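Local coordinates for uncharacterized protein (Bacteroides eggerthii, PDB 4FTD) that is of unknown function but combines a six-bladed beta-propeller with an immunoglobulin-like domain and may take part in carbohydrate metabolism, at residues A[133-138]-A[153-158]; A[147-152]-A[162-167]; A[178-183]-A[218-223]; A[187-192]-A[205-210]; A[405-410]-A[435-440]. All blocks are in the same frame, centred on the assembly; numbering follows the deposited sequence.

Interaction 1: residues A[133-138]-A[153-158]; sequences FATNYT and RPTTPN
Tyr137 is held between Arg153 and Thr155, two side chains of the loop 153-158. The guanidinium of Arg153 lies flat on one face of the phenol ring, centres 4.5 Å apart and planes at 25°. Arg153 NH1 comes 3.5 Å from Tyr137 CD2. The bend at chi3 (-76°) folds the arginine back over the ring. On the opposite face Thr155 makes a CH-pi contact, with CB 4.1 Å from the ring centroid. Thr155 CG2 also touches Tyr137 CB at 3.6 Å.

One direct hydrogen bond joins the backbones, from Arg153 N to Tyr137 O (3.0 Å). One water accepts from Arg153 NH2 and donates weakly to Asn136 OD1; another joins Thr138 OG1 to Arg153 O. Asn136 ND2 bonds to Asn409 OD1, and Thr138 OG1 to Asp132 O. Thr135 OG1 accepts from Tyr137 N at 3.0 Å, an ST turn.

With an alanine at Arg153, the Tyr137 ring would probably lose its flat cationic partner and be freer to turn.

The contact lies at the surface of the propeller. It joins the loop before strand 138-143 to the loop after strand 147-152, and Arg153 makes a cation-pi contact with Tyr190 at the start of strand 190-198.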
# COMPACT_ATOMS: atom_id res chain seq x y z
N PHE A 133 -3.24 16.98 14.76
CA PHE A 133 -4.36 16.20 14.26
C PHE A 133 -5.51 15.93 15.22
O PHE A 133 -6.41 15.20 14.87
CB PHE A 133 -3.88 14.86 13.65
CG PHE A 133 -3.37 15.01 12.27
CD1 PHE A 133 -4.26 15.25 11.26
CD2 PHE A 133 -2.03 14.88 11.98
CE1 PHE A 133 -3.84 15.41 9.98
CE2 PHE A 133 -1.58 15.04 10.70
CZ PHE A 133 -2.49 15.31 9.69
N ALA A 134 -5.48 16.50 16.41
CA ALA A 134 -6.56 16.35 17.33
C ALA A 134 -7.64 17.38 17.06
O ALA A 134 -8.67 17.29 17.66
CB ALA A 134 -6.08 16.46 18.76
N THR A 135 -7.45 18.34 16.16
CA THR A 135 -8.51 19.35 15.84
C THR A 135 -8.73 19.39 14.38
O THR A 135 -7.95 18.87 13.63
CB THR A 135 -8.18 20.78 16.33
OG1 THR A 135 -7.32 21.46 15.41
CG2 THR A 135 -7.53 20.75 17.73
N ASN A 136 -9.80 20.04 13.95
CA ASN A 136 -10.03 20.18 12.53
C ASN A 136 -9.24 21.33 11.90
O ASN A 136 -9.49 21.72 10.78
CB ASN A 136 -11.51 20.23 12.23
CG ASN A 136 -12.17 21.47 12.71
OD1 ASN A 136 -11.53 22.39 13.23
ND2 ASN A 136 -13.48 21.53 12.52
N TYR A 137 -8.29 21.90 12.64
CA TYR A 137 -7.36 22.89 12.04
C TYR A 137 -6.24 22.25 11.23
O TYR A 137 -5.49 22.94 10.58
CB TYR A 137 -6.83 23.87 13.11
CG TYR A 137 -7.87 24.92 13.38
CD1 TYR A 137 -9.01 24.61 14.11
CD2 TYR A 137 -7.77 26.20 12.84
CE1 TYR A 137 -9.99 25.56 14.35
CE2 TYR A 137 -8.76 27.16 13.06
CZ TYR A 137 -9.88 26.82 13.80
OH TYR A 137 -10.87 27.75 14.07
N THR A 138 -6.13 20.93 11.27
CA THR A 138 -5.20 20.20 10.39
C THR A 138 -6.01 19.13 9.70
O THR A 138 -6.58 18.26 10.36
CB THR A 138 -4.07 19.48 11.20
OG1 THR A 138 -3.29 20.43 11.91
CG2 THR A 138 -3.17 18.66 10.26
N ARG A 153 -2.92 24.45 10.43
CA ARG A 153 -3.25 25.86 10.55
C ARG A 153 -3.10 26.15 12.06
O ARG A 153 -3.47 25.33 12.89
CB ARG A 153 -4.68 26.14 10.11
CG ARG A 153 -4.86 26.14 8.59
CD ARG A 153 -6.27 26.59 8.27
NE ARG A 153 -7.17 25.48 8.55
CZ ARG A 153 -8.38 25.56 9.11
NH1 ARG A 153 -8.90 26.70 9.54
NH2 ARG A 153 -9.07 24.44 9.30
N PRO A 154 -2.55 27.31 12.40
CA PRO A 154 -2.21 27.57 13.79
C PRO A 154 -3.44 27.76 14.70
O PRO A 154 -4.30 28.55 14.40
CB PRO A 154 -1.39 28.84 13.74
CG PRO A 154 -1.64 29.45 12.40
CD PRO A 154 -2.06 28.35 11.49
N THR A 155 -3.47 27.08 15.83
CA THR A 155 -4.61 27.18 16.72
C THR A 155 -4.17 26.83 18.13
O THR A 155 -3.09 26.25 18.32
CB THR A 155 -5.81 26.31 16.20
OG1 THR A 155 -6.93 26.69 16.94
CG2 THR A 155 -5.62 24.82 16.38
N THR A 156 -4.97 27.23 19.12
CA THR A 156 -4.62 26.96 20.50
C THR A 156 -4.47 25.45 20.73
O THR A 156 -5.15 24.68 20.05
CB THR A 156 -5.62 27.56 21.47
OG1 THR A 156 -5.08 27.46 22.79
CG2 THR A 156 -7.03 26.83 21.38
N PRO A 157 -3.50 25.00 21.54
CA PRO A 157 -2.45 25.76 22.25
C PRO A 157 -1.07 25.75 21.55
O PRO A 157 -0.19 26.46 22.00
CB PRO A 157 -2.36 25.00 23.58
CG PRO A 157 -2.48 23.55 23.14
CD PRO A 157 -3.38 23.57 21.89
N ASN A 158 -0.91 25.00 20.44
CA ASN A 158 0.37 24.83 19.73
C ASN A 158 0.71 26.04 18.81
O ASN A 158 1.88 26.44 18.69
CB ASN A 158 0.32 23.58 18.79
CG ASN A 158 0.11 22.23 19.52
OD1 ASN A 158 0.28 22.16 20.72
ND2 ASN A 158 -0.22 21.15 18.76
O HOH W 1 -11.31 24.27 10.92
O HOH W 2 -7.16 22.82 7.67
O HOH W 3 -3.60 22.64 13.59

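Interaction 2: residues A[147-152]-A[162-167]; sequences HVLVVS and PHLLKV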
# COMPACT_ATOMS: atom_id res chain seq x y z
N HIS A 147 10.15 12.39 5.02
CA HIS A 147 9.39 13.21 5.94
C HIS A 147 7.91 12.88 5.94
O HIS A 147 7.39 12.34 4.99
CB HIS A 147 9.47 14.69 5.56
CG HIS A 147 10.85 15.26 5.57
ND1 HIS A 147 11.60 15.41 4.43
CD2 HIS A 147 11.61 15.72 6.59
CE1 HIS A 147 12.76 15.96 4.74
NE2 HIS A 147 12.79 16.15 6.05
N VAL A 148 7.25 13.34 6.99
CA VAL A 148 5.79 13.51 7.05
C VAL A 148 5.55 15.04 7.03
O VAL A 148 6.16 15.78 7.78
CB VAL A 148 5.20 12.90 8.31
CG1 VAL A 148 3.71 13.32 8.52
CG2 VAL A 148 5.36 11.38 8.23
N LEU A 149 4.70 15.50 6.13
CA LEU A 149 4.22 16.88 6.05
C LEU A 149 2.90 16.95 6.81
O LEU A 149 2.03 16.11 6.56
CB LEU A 149 4.02 17.29 4.59
CG LEU A 149 3.18 18.55 4.27
CD1 LEU A 149 3.92 19.79 4.80
CD2 LEU A 149 2.83 18.64 2.77
N VAL A 150 2.77 17.90 7.74
CA VAL A 150 1.57 18.14 8.50
C VAL A 150 1.09 19.54 8.14
O VAL A 150 1.83 20.50 8.32
CB VAL A 150 1.80 18.04 10.00
CG1 VAL A 150 0.47 18.30 10.69
CG2 VAL A 150 2.40 16.67 10.32
N VAL A 151 -0.11 19.65 7.53
CA VAL A 151 -0.58 20.95 7.01
C VAL A 151 -1.44 21.55 8.13
O VAL A 151 -2.65 21.61 8.05
CB VAL A 151 -1.33 20.86 5.67
CG1 VAL A 151 -1.66 22.27 5.15
CG2 VAL A 151 -0.51 20.05 4.67
N SER A 152 -0.76 21.98 9.18
CA SER A 152 -1.45 22.53 10.32
C SER A 152 -1.68 24.05 10.19
O SER A 152 -0.81 24.78 9.80
CB SER A 152 -0.66 22.26 11.61
OG SER A 152 0.67 22.70 11.48
N PRO A 162 2.41 25.02 8.92
CA PRO A 162 2.75 23.76 8.26
C PRO A 162 4.22 23.36 8.42
O PRO A 162 5.12 24.21 8.38
CB PRO A 162 2.39 24.03 6.79
CG PRO A 162 1.27 25.06 6.90
CD PRO A 162 1.69 25.95 8.05
N HIS A 163 4.43 22.07 8.66
CA HIS A 163 5.72 21.60 9.01
C HIS A 163 5.99 20.18 8.57
O HIS A 163 5.09 19.46 8.23
CB HIS A 163 5.93 21.73 10.52
CG HIS A 163 4.92 21.01 11.35
ND1 HIS A 163 3.64 21.51 11.55
CD2 HIS A 163 4.99 19.84 12.06
CE1 HIS A 163 2.99 20.69 12.38
NE2 HIS A 163 3.77 19.65 12.68
N LEU A 164 7.27 19.85 8.55
CA LEU A 164 7.77 18.52 8.28
C LEU A 164 8.26 17.87 9.58
O LEU A 164 8.67 18.55 10.52
CB LEU A 164 8.90 18.58 7.26
CG LEU A 164 8.60 19.21 5.91
CD1 LEU A 164 9.89 19.33 5.09
CD2 LEU A 164 7.56 18.43 5.15
N LEU A 165 8.19 16.55 9.61
CA LEU A 165 8.71 15.72 10.67
C LEU A 165 9.61 14.71 9.96
O LEU A 165 9.19 14.04 9.03
CB LEU A 165 7.55 15.04 11.36
CG LEU A 165 6.45 15.88 12.05
CD1 LEU A 165 5.26 15.02 12.41
CD2 LEU A 165 7.01 16.53 13.33
N LYS A 166 10.85 14.63 10.35
CA LYS A 166 11.77 13.68 9.74
C LYS A 166 11.35 12.27 10.20
O LYS A 166 11.15 12.01 11.40
CB LYS A 166 13.20 14.03 10.18
CG LYS A 166 14.24 13.99 9.08
CD LYS A 166 15.68 14.04 9.60
CE LYS A 166 15.98 15.16 10.58
NZ LYS A 166 15.71 16.53 10.05
N VAL A 167 11.14 11.37 9.25
CA VAL A 167 10.76 9.99 9.56
C VAL A 167 11.77 9.28 10.48
O VAL A 167 11.36 8.59 11.42
CB VAL A 167 10.48 9.18 8.29
CG1 VAL A 167 10.28 7.71 8.64
CG2 VAL A 167 9.25 9.77 7.59
O HOH W 4 14.98 17.07 7.17
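The pairing of His147 to Val150 with His163 to Lys166 is an antiparallel beta ladder, buried within a four-stranded sheet. Strands 147-152 and 163-166 are its two middle strands and form a hairpin with a long connection. Their directions differ by 154°. Val148 with Leu165 and Val150 with His163 are the hydrogen-bonded pairs. Val150 N reaches His163 O at 2.8 Å with an almost straight N-H...O angle of 176°. The Leu149-Leu164 and His147-Lys166 pairs are non-hydrogen-bonded.

A four-stranded antiparallel sheet of this kind is the blade of a beta-propeller, the fold of this part of the protein. Strand 138-143 lies on one side of the pair and strand 178-179 on the other.

The two faces of the blade are packed differently. On one, Leu164 CD1 covers one face of the His147 imidazole, 4.2 Å from the ring centroid and nearly on the ring normal. Leu164 CD2 meets Leu149 CB at 3.8 Å. Leu197 of the next blade touches Leu149 and Leu164 here. Near the Lys166 end a water links His147 NE2 with Lys166 NZ.

On the other face the His163 ring lies alongside Val150. His163 CG sits between the backbone N and the carbonyl carbon (chi1 57°), which brings the imidazole over this valine; Val150 CB lies 3.9 Å from the His163 ring centroid. His163 ND1 bonds to Thr161 O, and NE2 to Tyr130 OH. Farther along this face, Val150 CG2 packs on Leu165 CD1 at 3.9 Å.

Interaction 3: residues A[178-183]-A[218-223]; sequences IMLDVT and YYWETP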
# COMPACT_ATOMS: atom_id res chain seq x y z
N ILE A 178 9.88 20.74 11.71
CA ILE A 178 10.71 21.58 10.88
C ILE A 178 9.66 22.47 10.23
O ILE A 178 8.93 22.03 9.32
CB ILE A 178 11.47 20.73 9.85
CG1 ILE A 178 12.40 19.69 10.53
CG2 ILE A 178 12.27 21.62 8.92
CD1 ILE A 178 12.60 18.43 9.67
N MSE A 179 9.52 23.71 10.68
CA MSE A 179 8.54 24.63 10.07
C MSE A 179 8.96 25.17 8.68
O MSE A 179 10.07 25.62 8.48
CB MSE A 179 8.22 25.83 10.99
CG MSE A 179 6.84 25.63 11.78
SE MSE A 179 7.26 24.34 13.15
CE MSE A 179 5.43 23.99 13.92
N LEU A 180 8.05 25.10 7.72
CA LEU A 180 8.24 25.73 6.46
C LEU A 180 8.22 27.23 6.58
O LEU A 180 7.48 27.79 7.39
CB LEU A 180 7.10 25.28 5.54
CG LEU A 180 7.11 23.80 5.12
CD1 LEU A 180 5.80 23.48 4.36
CD2 LEU A 180 8.33 23.42 4.25
N ASP A 181 8.98 27.89 5.71
CA ASP A 181 8.89 29.35 5.56
C ASP A 181 7.56 29.66 4.93
O ASP A 181 7.31 29.24 3.80
CB ASP A 181 10.06 29.84 4.70
CG ASP A 181 10.09 31.34 4.53
OD1 ASP A 181 9.11 32.05 4.87
OD2 ASP A 181 11.12 31.82 4.03
N VAL A 182 6.67 30.34 5.67
CA VAL A 182 5.32 30.70 5.17
C VAL A 182 5.19 32.23 4.98
O VAL A 182 4.10 32.77 4.93
CB VAL A 182 4.17 30.07 6.01
CG1 VAL A 182 4.10 28.56 5.79
CG2 VAL A 182 4.32 30.40 7.50
N THR A 183 6.30 32.94 4.82
CA THR A 183 6.26 34.40 4.53
C THR A 183 5.47 34.65 3.24
O THR A 183 5.71 33.98 2.24
CB THR A 183 7.66 34.99 4.38
OG1 THR A 183 8.43 34.55 5.47
CG2 THR A 183 7.64 36.55 4.41
N TYR A 218 1.16 26.88 -3.65
CA TYR A 218 2.49 27.20 -3.26
C TYR A 218 3.42 25.99 -3.37
O TYR A 218 2.99 24.84 -3.19
CB TYR A 218 2.47 27.64 -1.81
CG TYR A 218 1.59 28.85 -1.53
CD1 TYR A 218 0.24 28.70 -1.23
CD2 TYR A 218 2.12 30.15 -1.56
CE1 TYR A 218 -0.57 29.79 -0.91
CE2 TYR A 218 1.33 31.26 -1.27
CZ TYR A 218 -0.02 31.08 -0.95
OH TYR A 218 -0.78 32.14 -0.61
N TYR A 219 4.72 26.29 -3.57
CA TYR A 219 5.75 25.31 -3.82
C TYR A 219 7.02 25.63 -3.03
O TYR A 219 7.47 26.79 -3.01
CB TYR A 219 6.07 25.34 -5.33
CG TYR A 219 7.24 24.47 -5.80
CD1 TYR A 219 7.05 23.14 -6.17
CD2 TYR A 219 8.50 25.02 -6.00
CE1 TYR A 219 8.10 22.37 -6.65
CE2 TYR A 219 9.55 24.24 -6.46
CZ TYR A 219 9.34 22.91 -6.78
OH TYR A 219 10.36 22.12 -7.25
N TRP A 220 7.60 24.59 -2.42
CA TRP A 220 8.89 24.66 -1.77
C TRP A 220 9.80 23.65 -2.44
O TRP A 220 9.50 22.44 -2.44
CB TRP A 220 8.77 24.27 -0.28
CG TRP A 220 8.18 25.34 0.56
CD1 TRP A 220 8.86 26.19 1.40
CD2 TRP A 220 6.80 25.64 0.69
NE1 TRP A 220 7.98 27.05 2.00
CE2 TRP A 220 6.70 26.71 1.60
CE3 TRP A 220 5.63 25.13 0.11
CZ2 TRP A 220 5.48 27.27 1.96
CZ3 TRP A 220 4.42 25.69 0.47
CH2 TRP A 220 4.35 26.74 1.38
N GLU A 221 10.89 24.14 -3.01
CA GLU A 221 11.86 23.28 -3.69
C GLU A 221 12.46 22.27 -2.71
O GLU A 221 12.56 21.08 -2.99
CB GLU A 221 12.98 24.16 -4.29
CG GLU A 221 14.09 23.43 -5.04
CD GLU A 221 13.69 22.90 -6.41
OE1 GLU A 221 12.83 23.52 -7.11
OE2 GLU A 221 14.26 21.86 -6.81
N THR A 222 12.87 22.79 -1.56
CA THR A 222 13.41 22.02 -0.47
C THR A 222 12.75 22.52 0.83
O THR A 222 12.19 23.62 0.85
CB THR A 222 14.95 22.26 -0.29
OG1 THR A 222 15.16 23.53 0.34
CG2 THR A 222 15.73 22.21 -1.62
N PRO A 223 12.90 21.78 1.94
CA PRO A 223 12.33 22.19 3.22
C PRO A 223 12.73 23.54 3.77
O PRO A 223 11.97 24.13 4.51
CB PRO A 223 12.83 21.10 4.17
CG PRO A 223 12.89 19.88 3.30
CD PRO A 223 13.41 20.39 1.99
O HOH W 5 12.55 25.04 7.15
O HOH W 6 11.05 26.65 4.16
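Trp220 reaches from strand 215-220 to the chain that leaves strand 178-179, and Leu180 and Asp181 receive it. From CB the side chain sets CG anti to the carbonyl carbon (chi1 -76°), which turns the indole toward Leu180 and Asp181. Trp220 CG is 4.2 Å from Leu180 CD2, and Trp220 CD1 is 4.0 Å from it. This methyl stands over the five-membered ring, 13° off the ring normal, in a CH-pi contact. Trp220 NE1 makes the one direct hydrogen bond between the segments, to Asp181 O at 2.9 Å. The oxygen lies in the plane of the indole, though the N-H...O angle of 140° is bent. CE2 and CZ2 pass close to the same carbonyl oxygen, and Trp220 CZ2 meets Val182 CG1 at 4.3 Å. The indole therefore has Leu180 on one face and a backbone acceptor at its edge.

The two segments belong to successive blades of the beta-propeller. Strand 178-179 is the outermost strand of one four-stranded sheet, while 215-220 is an inner strand of the next. Val202 of the neighbouring strand 201-207 also packs against both Leu180 and Trp220.

Beyond the ring the contact is completed at Pro223. Leu180 CD2 is 3.7 Å from Pro223 O, and two waters donate to that oxygen. One of them also donates to Met179 O, a selenomethionine; the other accepts from Asp181 N. The side chain of Asp181 turns to its own segment. Asp181 OD1 accepts from Thr183 N, an Asx turn, and also from Thr183 OG1.

Interaction 4: residues A[187-192]-A[205-210]; sequences GGTYDY and SSLSGG
Leu207 has the largest share of this contact, and its closest side-chain packing is on Tyr190. The two side chains run side by side and point the same way. Leu207 CD2 sits over the centre of the Tyr190 phenol ring, 3.6 Å from the centroid and 8° off the normal, in a CH-pi contact. Leu207 CB adds a touch at 3.7 Å to Tyr190 CB. The leucine's CG is anti to the backbone N (chi1 177°), a turn that carries the CD2 methyl over the ring.

Their backbones are paired as well. Tyr190 N donates to Leu207 O at 3.2 Å, and Leu207 N donates to Tyr190 O at 3.1 Å. Thr189 and Tyr190 both face Leu207, which makes a classic beta bulge. It lies at the open end of the hairpin 190-198 and 201-207, the first two strands of a propeller blade. Just past it the chain turns a corner at Asp191.

Thr189, the other residue of the bulge, also touches Leu207. Thr189 CB is 4.1 Å from Leu207 CD2, and Thr189 OG1 lies 3.0 Å from Gly209 N. A CB on Gly209 would run into that hydroxyl. At Gly188 a side chain would collide with Leu207 O, and the backbone angles (phi 108°) would also press it against the preceding carbonyl oxygen. Ser206 CB fits against Tyr190 O at 3.3 Å, while its hydroxyl turns to Lys216 N and Pro214 O of the next part of the blade.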
# COMPACT_ATOMS: atom_id res chain seq x y z
N GLY A 187 -3.97 34.47 1.72
CA GLY A 187 -5.00 34.58 0.69
C GLY A 187 -5.89 33.34 0.63
O GLY A 187 -5.40 32.20 0.53
N GLY A 188 -7.19 33.58 0.57
CA GLY A 188 -8.17 32.52 0.57
C GLY A 188 -8.86 32.52 1.91
O GLY A 188 -8.44 33.17 2.83
N THR A 189 -10.00 31.85 1.99
CA THR A 189 -10.71 31.63 3.25
C THR A 189 -9.82 30.92 4.29
O THR A 189 -9.83 31.28 5.48
CB THR A 189 -12.02 30.86 2.98
OG1 THR A 189 -12.75 31.60 2.01
CG2 THR A 189 -12.86 30.66 4.27
N TYR A 190 -9.05 29.93 3.85
CA TYR A 190 -7.93 29.41 4.65
C TYR A 190 -6.69 29.65 3.86
O TYR A 190 -6.66 29.49 2.62
CB TYR A 190 -7.99 27.91 5.00
CG TYR A 190 -9.26 27.36 5.65
CD1 TYR A 190 -10.15 28.15 6.33
CD2 TYR A 190 -9.50 25.96 5.65
CE1 TYR A 190 -11.30 27.62 6.92
CE2 TYR A 190 -10.65 25.42 6.25
CZ TYR A 190 -11.55 26.26 6.89
OH TYR A 190 -12.72 25.77 7.47
N ASP A 191 -5.63 30.05 4.53
CA ASP A 191 -4.36 30.30 3.83
C ASP A 191 -3.79 29.01 3.19
O ASP A 191 -3.06 29.06 2.24
CB ASP A 191 -3.34 30.80 4.82
CG ASP A 191 -3.64 32.22 5.34
OD1 ASP A 191 -4.34 33.00 4.68
OD2 ASP A 191 -3.12 32.51 6.43
N TYR A 192 -4.00 27.89 3.87
CA TYR A 192 -3.62 26.57 3.40
C TYR A 192 -4.57 25.54 4.05
O TYR A 192 -5.16 25.78 5.11
CB TYR A 192 -2.17 26.24 3.61
CG TYR A 192 -1.59 26.92 4.83
CD1 TYR A 192 -1.85 26.42 6.10
CD2 TYR A 192 -0.84 28.07 4.71
CE1 TYR A 192 -1.40 27.08 7.22
CE2 TYR A 192 -0.35 28.74 5.85
CZ TYR A 192 -0.65 28.23 7.08
OH TYR A 192 -0.23 28.79 8.21
N SER A 205 -2.04 24.15 -0.94
CA SER A 205 -3.07 24.91 -1.59
C SER A 205 -3.99 25.57 -0.55
O SER A 205 -4.24 24.97 0.51
CB SER A 205 -3.87 24.03 -2.53
OG SER A 205 -4.30 22.79 -1.93
N SER A 206 -4.50 26.75 -0.89
CA SER A 206 -5.43 27.46 -0.03
C SER A 206 -6.83 26.82 -0.13
O SER A 206 -7.04 25.89 -0.94
CB SER A 206 -5.48 28.95 -0.41
OG SER A 206 -6.15 29.21 -1.62
N LEU A 207 -7.73 27.32 0.70
CA LEU A 207 -9.16 27.03 0.64
C LEU A 207 -9.80 28.33 0.11
O LEU A 207 -9.68 29.38 0.74
CB LEU A 207 -9.79 26.62 1.98
CG LEU A 207 -11.32 26.41 1.81
CD1 LEU A 207 -11.50 24.99 1.45
CD2 LEU A 207 -12.08 26.72 3.07
N SER A 208 -10.43 28.23 -1.08
CA SER A 208 -11.14 29.32 -1.69
C SER A 208 -12.62 29.18 -1.34
O SER A 208 -13.28 28.27 -1.84
CB SER A 208 -11.00 29.27 -3.24
OG SER A 208 -11.84 30.23 -3.90
N GLY A 209 -13.15 30.10 -0.54
CA GLY A 209 -14.55 30.05 -0.11
C GLY A 209 -15.60 30.67 -1.04
O GLY A 209 -16.76 30.68 -0.71
N GLY A 210 -15.20 31.20 -2.19
CA GLY A 210 -16.18 31.77 -3.14
C GLY A 210 -15.42 32.14 -4.38
O GLY A 210 -14.21 31.99 -4.42

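Interaction 5: residues A[405-410]-A[435-440]; sequences SGNGNA and RTQSGF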
# COMPACT_ATOMS: atom_id res chain seq x y z
N SER A 405 -13.76 8.92 15.64
CA SER A 405 -15.14 8.64 15.26
C SER A 405 -15.53 9.58 14.13
O SER A 405 -14.75 10.44 13.68
CB SER A 405 -16.06 8.78 16.47
OG SER A 405 -16.00 10.10 16.93
N GLY A 406 -16.73 9.41 13.63
CA GLY A 406 -17.17 10.22 12.53
C GLY A 406 -17.21 11.69 12.84
O GLY A 406 -17.58 12.07 13.91
N ASN A 407 -16.81 12.51 11.89
CA ASN A 407 -16.88 13.97 12.04
C ASN A 407 -17.28 14.62 10.71
O ASN A 407 -17.39 13.94 9.67
CB ASN A 407 -15.54 14.53 12.61
CG ASN A 407 -14.37 14.30 11.69
OD1 ASN A 407 -14.40 14.77 10.56
ND2 ASN A 407 -13.29 13.65 12.20
N GLY A 408 -17.50 15.92 10.74
CA GLY A 408 -17.94 16.66 9.56
C GLY A 408 -16.83 17.09 8.61
O GLY A 408 -17.12 17.72 7.62
N ASN A 409 -15.57 16.74 8.87
CA ASN A 409 -14.45 17.19 8.04
C ASN A 409 -13.39 16.07 7.96
O ASN A 409 -12.23 16.29 8.29
CB ASN A 409 -13.90 18.53 8.58
CG ASN A 409 -13.75 18.52 10.08
OD1 ASN A 409 -14.39 19.30 10.77
ND2 ASN A 409 -12.96 17.58 10.60
N ALA A 410 -13.83 14.91 7.48
CA ALA A 410 -13.10 13.65 7.58
C ALA A 410 -12.13 13.46 6.40
O ALA A 410 -12.07 12.39 5.76
CB ALA A 410 -14.11 12.50 7.71
N ARG A 435 -5.78 10.69 8.85
CA ARG A 435 -7.18 11.04 8.87
C ARG A 435 -7.45 12.11 9.90
O ARG A 435 -7.00 12.03 11.07
CB ARG A 435 -8.00 9.80 9.07
CG ARG A 435 -9.50 10.03 8.94
CD ARG A 435 -10.15 10.19 10.30
NE ARG A 435 -11.59 10.32 10.22
CZ ARG A 435 -12.38 10.52 11.26
NH1 ARG A 435 -11.87 10.64 12.48
NH2 ARG A 435 -13.70 10.58 11.09
N THR A 436 -8.20 13.13 9.48
CA THR A 436 -8.53 14.30 10.32
C THR A 436 -9.20 13.93 11.64
O THR A 436 -10.20 13.21 11.64
CB THR A 436 -9.40 15.30 9.57
OG1 THR A 436 -8.71 15.66 8.36
CG2 THR A 436 -9.70 16.55 10.42
N GLN A 437 -8.61 14.39 12.74
CA GLN A 437 -9.08 14.12 14.12
C GLN A 437 -8.83 12.66 14.59
O GLN A 437 -9.37 12.25 15.63
CB GLN A 437 -10.54 14.59 14.38
CG GLN A 437 -10.68 16.10 14.26
CD GLN A 437 -12.12 16.61 14.39
OE1 GLN A 437 -12.65 17.29 13.50
NE2 GLN A 437 -12.77 16.24 15.45
N SER A 438 -8.01 11.91 13.87
CA SER A 438 -7.57 10.58 14.32
C SER A 438 -6.06 10.46 14.37
O SER A 438 -5.54 9.80 15.22
CB SER A 438 -8.10 9.49 13.43
OG SER A 438 -9.50 9.53 13.39
N GLY A 439 -5.34 11.07 13.43
CA GLY A 439 -3.89 11.02 13.41
C GLY A 439 -3.36 10.27 12.18
O GLY A 439 -4.05 10.14 11.20
N PHE A 440 -2.13 9.77 12.26
CA PHE A 440 -1.49 9.10 11.14
C PHE A 440 -0.68 7.89 11.57
O PHE A 440 -0.35 7.77 12.73
CB PHE A 440 -0.66 10.08 10.32
CG PHE A 440 0.62 10.59 10.97
CD1 PHE A 440 1.79 9.86 10.90
CD2 PHE A 440 0.66 11.86 11.59
CE1 PHE A 440 2.98 10.33 11.48
CE2 PHE A 440 1.82 12.34 12.14
CZ PHE A 440 2.99 11.59 12.07
O HOH W 7 -12.02 11.28 15.51
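Arg435 and Gln437 meet the loop 405-410 at the end of a beta hairpin in the propeller, where strands 426-435 and 439-446 join. Ser438 and Gly439 both face Arg435 in a classic beta bulge.

In the first shell, the guanidinium holds Ser405 O at its edge. Arg435 NH2 donates to Ser405 O at 2.8 Å, and NH1 adds a weak bond. Asn407 ND2 lies over one face of the same group, but the hydrogen bond of Asn407 ND2 goes to Thr436 O at 3.2 Å. The amides of Asn407 and Gln437 are stacked, planes 10° apart. Asn409 ND2 donates to Gln437 OE1 at 2.9 Å, with an N-H...O angle of 178°.

The second shell sets these groups. Arg435 NH1 also donates to Ser438 OG, while NE and NH2 reach Ala358 O and Gly359 O. The bend at chi2 (-98°) steers the arginine to these acceptors. A leucine in place of Arg435 would probably leave the carbonyls of Ser405, Ala358 and Gly359 without these donors and let the loop shift. A water joins Ser405 N to Gln437 O. Asn407 OD1 accepts from Asn409 N at 2.8 Å, an Asx turn that fixes the amide.

In the fold
From the N terminus, the chain passes the immunoglobulin-like sheet and enters the propeller. Interaction 1 closes a short loop round strands 138-143 and 147-152. Interaction 2 crosses it, since 147-152 lies between the segments of interaction 1, and closes the next hairpin of the same blade. Interaction 3 spans from the last strand of that blade to the following one, and its loop contains interaction 4, the first hairpin of that second blade. Interaction 5 comes much later and closes the loop round the hairpin 412-420 and 426-435, in the sheet completed by strand 120-125. It meets interaction 1 through Asn136 and Asn409, and interaction 2 through Phe440, so the last part of the chain packs against the blade of 138-179.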